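Side-chain contacts in aminotransferase, class III (Deinococcus radiodurans, PDB 3I4J), which probably transfers amino groups from amino donors to keto acceptors with the help of pyridoxal phosphate: residues 83-88 and 272-277; 103-108 and 254-259; 107-112 and 225-230; 196-201 and 233-238. The protein carries 1 engineered substitution. All blocks are in the same frame, centred on the assembly; numbering follows the deposited sequence.

Contact 1 of 4, residues 83-88 and 272-277; sequences RFVGLP and GLLAAP
Leu87, just past the end of helix 72-84, and Leu274, on strand 271-275, are the closest backbone positions of the pair, their CA atoms 7.9 Å apart, so that side chains alone bridge the gap. The helix closes in a Schellman motif: Gly86 has positive phi (78°), and its N bonds back to Arg83 O at 3.2 Å. This turn brings Val85 and Leu87 to face the antiparallel strand of the seven-stranded sheet of the large domain, a mark of fold type I pyridoxal phosphate enzymes. All three touching side chains are buried and purely apolar. Val85 meets Leu274 tip to tip, and the 3.4 Å between Val85 CG2 and Leu274 CD1 is tighter than usual for two methyl groups. With CG1 of Val85 anti to the carbonyl carbon (chi1 -56°), CG2 falls between the backbone N and the carbonyl carbon and faces the strand. CD1 of Leu274 is nearly anti to CA (chi2 168°), which carries it forward to both partners, whereas the flanking residues Leu273 and Ala275 pack on helix 98-115 across the sheet. Leu274 also touches Phe92 of the neighbouring strand 91-95. Leu87 comes at a slant to Leu274 and completes a cluster of three methyls: Leu87 CD1 lies 4.1 Å from Leu274 CD1 and 4.0 Å from Val85 CG2.

Contact 2 of 4, residues 103-108 and 254-259; sequences ESAVKL and PDIAVL
Ala105 sets its single methyl over two branches of strand 256-259 at once: its CB is 3.8 Å from Val258 CG2 and 4.0 Å from Ile256 CG2. The alanine methyl lies directly against the strand; the segment axes approach to 9.2 Å and run nearly antiparallel (162°). Ile256 and Val258, two residues apart, show the same side of the strand to the helix, and Ala257 between them points away. Ile256 does most of the work from the strand. Its CG1 lies anti to the carbonyl carbon (chi1 -64°) and the chain then runs out straight (chi2 173°), which carries the end methyl past Ala105 to the next turn of the helix. There Ile256 CD1 rests against Leu108 CD2 at 3.7 Å, the two side chains slanting across one another, and it also touches the carbonyl oxygen of the alanine, with Ile256 CD1 to Ala105 O at 3.8 Å. Leu273 of strand 271-275 extends the apolar floor beneath Ala105, and Leu108 continues outward to Val279 and Val283 of helix 277-284 and to Phe5 of the second subunit. All four touching residues are buried. Such a helix laid on the mixed central sheet by small and branched apolar residues belongs to the three-layer large domain of fold type I aminotransferases.

Contact 3 of 4, residues 107-112 and 225-230; sequences KLARQY and GIIFIA
An isoleucine methyl over an aromatic face is the striking feature here: Ile227 CD1 sits 4.0 Å from the centroid of the Tyr112 ring, 25° off its normal, in a CH-pi contact. The arrangement belongs to the alpha/beta/alpha sandwich of the fold type I large domain, in which helix 98-115 lies on one side of the central sheet and helix 213-224 on the other. Side chains of strand 227-231 alternate between the two layers: Ile227 and Ile229 point to helix 98-115 while Phe228 packs on Val217 and Cys221 of helix 213-224. Helix and strand segments run almost antiparallel (171°), with axes 9.7 Å apart at their closest. The methyl is not centred on the ring but shifted to its rim, so that Ile227 CD1 is 3.7 Å from Tyr112 CD2. Ile227 bends at its second torsion (chi2 -66°), which folds CD1 over the ring; Ile227 CG1, placed by chi1, lies 3.9 Å from Tyr112 CD2. Gln278 and Thr282 of helix 277-284 touch the same tyrosine. Just before the strand, Gly225 ends helix 213-224 with positive phi in a Schellman motif, letting the chain turn into the sheet. One helical turn before Tyr112, Ala109 is at the nearest backbone pairing, and its methyl meets both isoleucines: Ala109 CB stands 4.2 Å from Ile227 CB and 4.1 Å from Ile229 CD1.

Contact 4 of 4, residues 196-201 and 233-238; sequences AEPVVG and VMSGMG
Van der Waals contacts join Pro198, Val199 and Gly201 to Met234 and Ser235. Ser235 enters beside the first two: its OG lies 3.7 Å from Pro198 CD, and its CB is 4.2 Å from Val199 O. Met234 closes the other end. With CG anti to the backbone N (chi1 -176°) and the chain extended as far as the sulfur, it brings SD to 3.7 Å from Gly201 CA, directly against the backbone; Tyr387 touches the same methionine. Both segments are loops that follow neighbouring parallel strands, 191-196 and 227-231, at their C-terminal ends. In fold type I enzymes the cofactor sits at this end of the strands, and Asp231, at the end of the second strand, is probably the aspartate that meets the pyridine nitrogen in relatives. Polar links run within each loop or to residues near by rather than between the two segments. Ser235 OG is hydrogen-bonded to Glu232 OE1, and the same oxygen lies against the proline ring. Glu197 folds back over its own loop: OE1 bonds Ser130 OG, and OE2 takes a weak, bent bond from Gly201 N (3.2 Å, 132°).

Overall arrangement
From the N terminus, the chain leaves helix 72-84 at 83-88 and returns on strand 271-275, so contact 1 closes the longest loop and encloses the other three. Contacts 2 and 3 start from helix 98-115, share Lys107 and Leu108, and lay that helix nearly antiparallel on the adjoining strands 256-259 and 227-231. Contact 4 is nested within contact 2 but crosses contact 3, because strand 227-231 lies between its two loops in sequence. Strand 256-259 bonds to 271-275 on one edge and to 227-231 on the other, linking contacts 1, 2 and 3 through one sheet. Met237 of contact 4's second loop packs on Val85 and Leu259.

Contact 1 of 4, residues 83-88 and 272-277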
loop_
_atom_site.group_PDB
_atom_site.type_symbol
_atom_site.label_atom_id
_atom_site.label_comp_id
_atom_site.label_asym_id
_atom_site.label_seq_id
_atom_site.Cartn_x
_atom_site.Cartn_y
_atom_site.Cartn_z
ATOM N N ARG C 83 22.817 -6.820 2.083
ATOM C CA ARG C 83 24.246 -6.528 2.011
ATOM C C ARG C 83 24.539 -5.033 1.888
ATOM O O ARG C 83 25.460 -4.519 2.525
ATOM C CB ARG C 83 24.886 -7.292 0.842
ATOM C CG ARG C 83 24.961 -8.800 1.069
ATOM C CD ARG C 83 25.786 -9.507 -0.005
ATOM N NE ARG C 83 25.107 -9.604 -1.298
ATOM C CZ ARG C 83 24.121 -10.455 -1.571
ATOM N NH1 ARG C 83 23.680 -11.296 -0.641
ATOM N NH2 ARG C 83 23.583 -10.478 -2.786
ATOM N N PHE C 84 23.753 -4.331 1.075
ATOM C CA PHE C 84 23.954 -2.899 0.893
ATOM C C PHE C 84 23.875 -2.127 2.206
ATOM O O PHE C 84 24.747 -1.305 2.503
ATOM C CB PHE C 84 22.915 -2.318 -0.076
ATOM C CG PHE C 84 22.947 -0.814 -0.160
ATOM C CD1 PHE C 84 24.062 -0.154 -0.672
ATOM C CD2 PHE C 84 21.883 -0.055 0.325
ATOM C CE1 PHE C 84 24.119 1.236 -0.697
ATOM C CE2 PHE C 84 21.929 1.337 0.305
ATOM C CZ PHE C 84 23.048 1.987 -0.205
ATOM N N VAL C 85 22.842 -2.398 2.997
ATOM C CA VAL C 85 22.662 -1.677 4.255
ATOM C C VAL C 85 23.524 -2.159 5.409
ATOM O O VAL C 85 23.396 -1.663 6.526
ATOM C CB VAL C 85 21.182 -1.681 4.700
ATOM C CG1 VAL C 85 20.318 -1.096 3.593
ATOM C CG2 VAL C 85 20.726 -3.093 5.034
ATOM N N GLY C 86 24.397 -3.125 5.147
ATOM C CA GLY C 86 25.275 -3.617 6.197
ATOM C C GLY C 86 24.624 -4.564 7.186
ATOM O O GLY C 86 25.067 -4.677 8.333
ATOM N N LEU C 87 23.568 -5.243 6.744
ATOM C CA LEU C 87 22.848 -6.214 7.567
ATOM C C LEU C 87 22.721 -7.472 6.708
ATOM O O LEU C 87 21.625 -7.988 6.506
ATOM C CB LEU C 87 21.453 -5.680 7.918
ATOM C CG LEU C 87 21.403 -4.324 8.634
ATOM C CD1 LEU C 87 19.951 -3.892 8.821
ATOM C CD2 LEU C 87 22.103 -4.434 9.989
ATOM N N PRO C 88 23.856 -7.997 6.215
ATOM C CA PRO C 88 23.893 -9.189 5.360
ATOM C C PRO C 88 23.137 -10.448 5.780
ATOM O O PRO C 88 22.735 -11.233 4.921
ATOM C CB PRO C 88 25.393 -9.437 5.180
ATOM C CG PRO C 88 25.974 -8.932 6.466
ATOM C CD PRO C 88 25.218 -7.637 6.654
ATOM N N GLY C 272 9.298 -2.119 3.418
ATOM C CA GLY C 272 9.553 -3.384 4.074
ATOM C C GLY C 272 10.414 -3.221 5.298
ATOM O O GLY C 272 10.683 -2.105 5.734
ATOM N N LEU C 273 10.830 -4.343 5.866
ATOM C CA LEU C 273 11.685 -4.310 7.039
ATOM C C LEU C 273 12.730 -5.405 6.935
ATOM O O LEU C 273 12.566 -6.376 6.192
ATOM C CB LEU C 273 10.855 -4.479 8.321
ATOM C CG LEU C 273 9.999 -5.729 8.537
ATOM C CD1 LEU C 273 10.885 -6.912 8.917
ATOM C CD2 LEU C 273 8.993 -5.463 9.646
ATOM N N LEU C 274 13.827 -5.212 7.656
ATOM C CA LEU C 274 14.908 -6.191 7.697
ATOM C C LEU C 274 14.985 -6.587 9.157
ATOM O O LEU C 274 15.151 -5.728 10.026
ATOM C CB LEU C 274 16.232 -5.570 7.242
ATOM C CG LEU C 274 16.410 -5.353 5.736
ATOM C CD1 LEU C 274 17.633 -4.472 5.484
ATOM C CD2 LEU C 274 16.558 -6.707 5.035
ATOM N N ALA C 275 14.827 -7.879 9.427
ATOM C CA ALA C 275 14.859 -8.386 10.793
ATOM C C ALA C 275 16.078 -9.257 11.057
ATOM O O ALA C 275 16.507 -10.025 10.198
ATOM C CB ALA C 275 13.588 -9.173 11.083
ATOM N N ALA C 276 16.629 -9.135 12.260
ATOM C CA ALA C 276 17.793 -9.923 12.646
ATOM C C ALA C 276 17.408 -11.402 12.598
ATOM O O ALA C 276 16.272 -11.759 12.902
ATOM C CB ALA C 276 18.228 -9.539 14.056
ATOM N N PRO C 277 18.356 -12.281 12.217
ATOM C CA PRO C 277 18.111 -13.729 12.131
ATOM C C PRO C 277 17.412 -14.293 13.367
ATOM O O PRO C 277 16.487 -15.096 13.258
ATOM C CB PRO C 277 19.515 -14.309 11.964
ATOM C CG PRO C 277 20.228 -13.251 11.225
ATOM C CD PRO C 277 19.761 -11.973 11.899
#

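Contact 2 of 4, residues 103-108 and 254-259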
loop_
_atom_site.group_PDB
_atom_site.type_symbol
_atom_site.label_atom_id
_atom_site.label_comp_id
_atom_site.label_asym_id
_atom_site.label_seq_id
_atom_site.Cartn_x
_atom_site.Cartn_y
_atom_site.Cartn_z
ATOM N N GLU C 103 3.821 -1.106 10.911
ATOM C CA GLU C 103 2.917 -1.960 11.662
ATOM C C GLU C 103 3.459 -3.389 11.722
ATOM O O GLU C 103 3.306 -4.072 12.738
ATOM C CB GLU C 103 1.522 -1.938 11.034
ATOM C CG GLU C 103 0.837 -0.572 11.117
ATOM C CD GLU C 103 0.728 -0.039 12.544
ATOM O OE1 GLU C 103 0.131 -0.730 13.399
ATOM O OE2 GLU C 103 1.235 1.075 12.812
ATOM N N SER C 104 4.101 -3.835 10.641
ATOM C CA SER C 104 4.664 -5.184 10.608
ATOM C C SER C 104 5.754 -5.277 11.669
ATOM O O SER C 104 5.852 -6.272 12.378
ATOM C CB SER C 104 5.276 -5.505 9.239
ATOM O OG SER C 104 4.282 -5.618 8.228
ATOM N N ALA C 105 6.557 -4.221 11.772
ATOM C CA ALA C 105 7.656 -4.176 12.737
ATOM C C ALA C 105 7.156 -4.288 14.175
ATOM O O ALA C 105 7.740 -4.999 14.996
ATOM C CB ALA C 105 8.451 -2.890 12.556
ATOM N N VAL C 106 6.081 -3.570 14.475
ATOM C CA VAL C 106 5.485 -3.590 15.805
ATOM C C VAL C 106 4.916 -4.973 16.103
ATOM O O VAL C 106 5.121 -5.524 17.186
ATOM C CB VAL C 106 4.358 -2.531 15.906
ATOM C CG1 VAL C 106 3.587 -2.697 17.199
ATOM C CG2 VAL C 106 4.963 -1.136 15.831
ATOM N N LYS C 107 4.206 -5.537 15.132
ATOM C CA LYS C 107 3.605 -6.855 15.288
ATOM C C LYS C 107 4.702 -7.881 15.583
ATOM O O LYS C 107 4.560 -8.714 16.485
ATOM C CB LYS C 107 2.852 -7.229 14.004
ATOM C CG LYS C 107 1.931 -8.442 14.115
ATOM C CD LYS C 107 2.694 -9.755 14.082
ATOM C CE LYS C 107 1.743 -10.945 14.096
ATOM N NZ LYS C 107 0.862 -10.968 12.895
ATOM N N LEU C 108 5.794 -7.796 14.826
ATOM C CA LEU C 108 6.932 -8.699 14.975
ATOM C C LEU C 108 7.590 -8.587 16.354
ATOM O O LEU C 108 7.939 -9.597 16.966
ATOM C CB LEU C 108 7.968 -8.412 13.886
ATOM C CG LEU C 108 9.238 -9.267 13.876
ATOM C CD1 LEU C 108 8.877 -10.746 13.801
ATOM C CD2 LEU C 108 10.101 -8.862 12.684
ATOM N N PRO C 254 20.250 -2.073 14.319
ATOM C CA PRO C 254 19.041 -2.347 15.093
ATOM C C PRO C 254 18.679 -3.823 14.992
ATOM O O PRO C 254 19.372 -4.592 14.322
ATOM C CB PRO C 254 18.008 -1.463 14.410
ATOM C CG PRO C 254 18.378 -1.631 12.958
ATOM C CD PRO C 254 19.911 -1.611 12.958
ATOM N N ASP C 255 17.602 -4.212 15.669
ATOM C CA ASP C 255 17.122 -5.584 15.610
ATOM C C ASP C 255 16.150 -5.665 14.429
ATOM O O ASP C 255 16.000 -6.708 13.802
ATOM C CB ASP C 255 16.432 -5.958 16.920
ATOM C CG ASP C 255 17.384 -5.917 18.099
ATOM O OD1 ASP C 255 18.462 -6.547 18.002
ATOM O OD2 ASP C 255 17.066 -5.260 19.114
ATOM N N ILE C 256 15.506 -4.540 14.130
ATOM C CA ILE C 256 14.582 -4.437 12.997
ATOM C C ILE C 256 14.762 -3.061 12.355
ATOM O O ILE C 256 14.719 -2.049 13.048
ATOM C CB ILE C 256 13.102 -4.547 13.423
ATOM C CG1 ILE C 256 12.809 -5.927 14.007
ATOM C CG2 ILE C 256 12.202 -4.302 12.209
ATOM C CD1 ILE C 256 11.409 -6.049 14.613
ATOM N N ALA C 257 14.988 -3.032 11.042
ATOM C CA ALA C 257 15.134 -1.774 10.318
ATOM C C ALA C 257 13.930 -1.646 9.389
ATOM O O ALA C 257 13.665 -2.545 8.590
ATOM C CB ALA C 257 16.427 -1.765 9.508
ATOM N N VAL C 258 13.197 -0.544 9.512
ATOM C CA VAL C 258 12.016 -0.308 8.680
ATOM C C VAL C 258 12.371 0.590 7.502
ATOM O O VAL C 258 12.919 1.679 7.686
ATOM C CB VAL C 258 10.890 0.354 9.496
ATOM C CG1 VAL C 258 9.592 0.381 8.674
ATOM C CG2 VAL C 258 10.683 -0.405 10.795
ATOM N N LEU C 259 12.036 0.135 6.295
ATOM C CA LEU C 259 12.343 0.863 5.070
ATOM C C LEU C 259 11.086 1.225 4.282
ATOM O O LEU C 259 10.051 0.578 4.413
ATOM C CB LEU C 259 13.264 0.017 4.190
ATOM C CG LEU C 259 14.503 -0.529 4.904
ATOM C CD1 LEU C 259 15.229 -1.538 4.015
ATOM C CD2 LEU C 259 15.406 0.633 5.273
#

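Contact 3 of 4, residues 107-112 and 225-230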
loop_
_atom_site.group_PDB
_atom_site.type_symbol
_atom_site.label_atom_id
_atom_site.label_comp_id
_atom_site.label_asym_id
_atom_site.label_seq_id
_atom_site.Cartn_x
_atom_site.Cartn_y
_atom_site.Cartn_z
ATOM N N LYS C 107 4.206 -5.537 15.132
ATOM C CA LYS C 107 3.605 -6.855 15.288
ATOM C C LYS C 107 4.702 -7.881 15.583
ATOM O O LYS C 107 4.560 -8.714 16.485
ATOM C CB LYS C 107 2.852 -7.229 14.004
ATOM C CG LYS C 107 1.931 -8.442 14.115
ATOM C CD LYS C 107 2.694 -9.755 14.082
ATOM C CE LYS C 107 1.743 -10.945 14.096
ATOM N NZ LYS C 107 0.862 -10.968 12.895
ATOM N N LEU C 108 5.794 -7.796 14.826
ATOM C CA LEU C 108 6.932 -8.699 14.975
ATOM C C LEU C 108 7.590 -8.587 16.354
ATOM O O LEU C 108 7.939 -9.597 16.966
ATOM C CB LEU C 108 7.968 -8.412 13.886
ATOM C CG LEU C 108 9.238 -9.267 13.876
ATOM C CD1 LEU C 108 8.877 -10.746 13.801
ATOM C CD2 LEU C 108 10.101 -8.862 12.684
ATOM N N ALA C 109 7.771 -7.360 16.832
ATOM C CA ALA C 109 8.383 -7.144 18.140
ATOM C C ALA C 109 7.533 -7.807 19.214
ATOM O O ALA C 109 8.058 -8.456 20.118
ATOM C CB ALA C 109 8.523 -5.654 18.422
ATOM N N ARG C 110 6.216 -7.648 19.111
ATOM C CA ARG C 110 5.301 -8.248 20.076
ATOM C C ARG C 110 5.337 -9.771 19.974
ATOM O O ARG C 110 5.488 -10.459 20.985
ATOM C CB ARG C 110 3.876 -7.727 19.843
ATOM C CG ARG C 110 2.767 -8.463 20.610
ATOM C CD ARG C 110 2.937 -8.423 22.126
ATOM N NE ARG C 110 1.851 -9.139 22.805
ATOM C CZ ARG C 110 1.858 -9.467 24.096
ATOM N NH1 ARG C 110 2.891 -9.144 24.862
ATOM N NH2 ARG C 110 0.832 -10.124 24.625
ATOM N N GLN C 111 5.214 -10.300 18.760
ATOM C CA GLN C 111 5.239 -11.749 18.580
ATOM C C GLN C 111 6.533 -12.381 19.084
ATOM O O GLN C 111 6.517 -13.466 19.659
ATOM C CB GLN C 111 5.051 -12.128 17.108
ATOM C CG GLN C 111 5.002 -13.638 16.909
ATOM C CD GLN C 111 4.638 -14.046 15.500
ATOM O OE1 GLN C 111 4.318 -13.204 14.658
ATOM N NE2 GLN C 111 4.680 -15.348 15.233
ATOM N N TYR C 112 7.650 -11.702 18.857
ATOM C CA TYR C 112 8.952 -12.199 19.291
ATOM C C TYR C 112 8.941 -12.589 20.773
ATOM O O TYR C 112 9.352 -13.690 21.140
ATOM C CB TYR C 112 10.017 -11.127 19.046
ATOM C CG TYR C 112 11.397 -11.467 19.568
ATOM C CD1 TYR C 112 12.223 -12.361 18.888
ATOM C CD2 TYR C 112 11.881 -10.880 20.740
ATOM C CE1 TYR C 112 13.504 -12.665 19.361
ATOM C CE2 TYR C 112 13.159 -11.174 21.221
ATOM C CZ TYR C 112 13.963 -12.066 20.526
ATOM O OH TYR C 112 15.231 -12.352 20.985
ATOM N N GLY C 225 16.757 -6.277 27.147
ATOM C CA GLY C 225 16.186 -7.374 26.386
ATOM C C GLY C 225 15.028 -6.947 25.497
ATOM O O GLY C 225 14.168 -7.766 25.174
ATOM N N ILE C 226 14.999 -5.675 25.107
ATOM C CA ILE C 226 13.929 -5.179 24.237
ATOM C C ILE C 226 14.399 -5.048 22.789
ATOM O O ILE C 226 15.591 -4.919 22.515
ATOM C CB ILE C 226 13.373 -3.812 24.724
ATOM C CG1 ILE C 226 14.451 -2.725 24.625
ATOM C CG2 ILE C 226 12.844 -3.961 26.155
ATOM C CD1 ILE C 226 13.944 -1.312 24.912
ATOM N N ILE C 227 13.448 -5.100 21.861
ATOM C CA ILE C 227 13.748 -4.998 20.439
ATOM C C ILE C 227 13.964 -3.542 20.033
ATOM O O ILE C 227 13.124 -2.686 20.307
ATOM C CB ILE C 227 12.584 -5.580 19.588
ATOM C CG1 ILE C 227 12.447 -7.087 19.841
ATOM C CG2 ILE C 227 12.821 -5.307 18.109
ATOM C CD1 ILE C 227 13.621 -7.904 19.352
ATOM N N PHE C 228 15.092 -3.266 19.387
ATOM C CA PHE C 228 15.400 -1.918 18.928
ATOM C C PHE C 228 14.983 -1.823 17.458
ATOM O O PHE C 228 15.525 -2.513 16.584
ATOM C CB PHE C 228 16.899 -1.638 19.109
ATOM C CG PHE C 228 17.354 -0.294 18.596
ATOM C CD1 PHE C 228 16.468 0.778 18.471
ATOM C CD2 PHE C 228 18.694 -0.090 18.281
ATOM C CE1 PHE C 228 16.919 2.028 18.039
ATOM C CE2 PHE C 228 19.153 1.152 17.851
ATOM C CZ PHE C 228 18.264 2.215 17.730
ATOM N N ILE C 229 13.979 -0.989 17.199
ATOM C CA ILE C 229 13.469 -0.810 15.845
ATOM C C ILE C 229 13.904 0.547 15.316
ATOM O O ILE C 229 13.630 1.568 15.936
ATOM C CB ILE C 229 11.920 -0.860 15.815
ATOM C CG1 ILE C 229 11.420 -2.175 16.424
ATOM C CG2 ILE C 229 11.425 -0.730 14.378
ATOM C CD1 ILE C 229 9.910 -2.217 16.658
ATOM N N ALA C 230 14.593 0.556 14.179
ATOM C CA ALA C 230 15.023 1.806 13.572
ATOM C C ALA C 230 14.064 2.126 12.431
ATOM O O ALA C 230 13.967 1.368 11.463
ATOM C CB ALA C 230 16.439 1.686 13.035
#

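Contact 4 of 4, residues 196-201 and 233-238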
loop_
_atom_site.group_PDB
_atom_site.type_symbol
_atom_site.label_atom_id
_atom_site.label_comp_id
_atom_site.label_asym_id
_atom_site.label_seq_id
_atom_site.Cartn_x
_atom_site.Cartn_y
_atom_site.Cartn_z
ATOM N N ALA C 196 12.465 4.302 16.934
ATOM C CA ALA C 196 12.812 5.695 16.686
ATOM C C ALA C 196 13.387 5.924 15.295
ATOM O O ALA C 196 13.967 5.020 14.692
ATOM C CB ALA C 196 13.818 6.181 17.735
ATOM N N GLU C 197 13.205 7.142 14.786
ATOM C CA GLU C 197 13.771 7.532 13.497
ATOM C C GLU C 197 15.170 7.990 13.900
ATOM O O GLU C 197 15.301 8.847 14.768
ATOM C CB GLU C 197 13.054 8.750 12.912
ATOM C CG GLU C 197 11.585 8.589 12.584
ATOM C CD GLU C 197 10.950 9.919 12.210
ATOM O OE1 GLU C 197 10.599 10.698 13.123
ATOM O OE2 GLU C 197 10.824 10.193 11.003
ATOM N N PRO C 198 16.226 7.439 13.283
ATOM C CA PRO C 198 17.572 7.882 13.673
ATOM C C PRO C 198 17.687 9.405 13.554
ATOM O O PRO C 198 18.214 10.082 14.442
ATOM C CB PRO C 198 18.474 7.141 12.690
ATOM C CG PRO C 198 17.727 5.851 12.468
ATOM C CD PRO C 198 16.291 6.345 12.300
ATOM N N VAL C 199 17.199 9.928 12.434
ATOM C CA VAL C 199 17.178 11.364 12.177
ATOM C C VAL C 199 15.696 11.616 11.944
ATOM O O VAL C 199 15.078 10.951 11.111
ATOM C CB VAL C 199 17.988 11.732 10.913
ATOM C CG1 VAL C 199 17.819 13.209 10.592
ATOM C CG2 VAL C 199 19.462 11.416 11.138
ATOM N N VAL C 200 15.126 12.548 12.701
ATOM C CA VAL C 200 13.703 12.854 12.609
ATOM C C VAL C 200 13.282 13.490 11.290
ATOM O O VAL C 200 14.025 14.269 10.691
ATOM C CB VAL C 200 13.264 13.765 13.779
ATOM C CG1 VAL C 200 11.777 14.089 13.674
ATOM C CG2 VAL C 200 13.555 13.067 15.105
ATOM N N GLY C 201 12.076 13.145 10.851
ATOM C CA GLY C 201 11.552 13.676 9.608
ATOM C C GLY C 201 10.669 14.896 9.790
ATOM O O GLY C 201 11.023 15.837 10.496
ATOM N N VAL C 233 12.262 4.784 7.308
ATOM C CA VAL C 233 11.407 5.003 6.145
ATOM C C VAL C 233 11.817 6.255 5.374
ATOM O O VAL C 233 11.760 6.281 4.147
ATOM C CB VAL C 233 9.915 5.095 6.550
ATOM C CG1 VAL C 233 9.064 5.452 5.341
ATOM C CG2 VAL C 233 9.457 3.756 7.122
ATOM N N MET C 234 12.246 7.290 6.085
ATOM C CA MET C 234 12.659 8.517 5.417
ATOM C C MET C 234 14.169 8.725 5.390
ATOM O O MET C 234 14.707 9.261 4.421
ATOM C CB MET C 234 12.008 9.725 6.085
ATOM C CG MET C 234 12.319 11.034 5.391
ATOM S SD MET C 234 11.491 12.432 6.172
ATOM C CE MET C 234 9.761 11.826 6.132
ATOM N N SER C 235 14.845 8.285 6.446
ATOM C CA SER C 235 16.290 8.466 6.578
ATOM C C SER C 235 17.175 7.409 5.939
ATOM O O SER C 235 18.395 7.589 5.861
ATOM C CB SER C 235 16.657 8.550 8.059
ATOM O OG SER C 235 16.399 7.307 8.700
ATOM N N GLY C 236 16.577 6.308 5.491
ATOM C CA GLY C 236 17.366 5.238 4.910
ATOM C C GLY C 236 17.732 5.330 3.440
ATOM O O GLY C 236 17.421 6.304 2.752
ATOM N N MET C 237 18.425 4.292 2.982
ATOM C CA MET C 237 18.871 4.142 1.603
ATOM C C MET C 237 19.739 5.266 1.034
ATOM O O MET C 237 19.550 5.693 -0.107
ATOM C CB MET C 237 17.660 3.882 0.691
ATOM C CG MET C 237 16.839 2.633 1.086
ATOM S SD MET C 237 17.797 1.094 1.369
ATOM C CE MET C 237 17.891 1.107 3.128
ATOM N N GLY C 238 20.699 5.728 1.834
ATOM C CA GLY C 238 21.615 6.768 1.394
ATOM C C GLY C 238 21.210 8.206 1.644
ATOM O O GLY C 238 22.044 9.110 1.570
#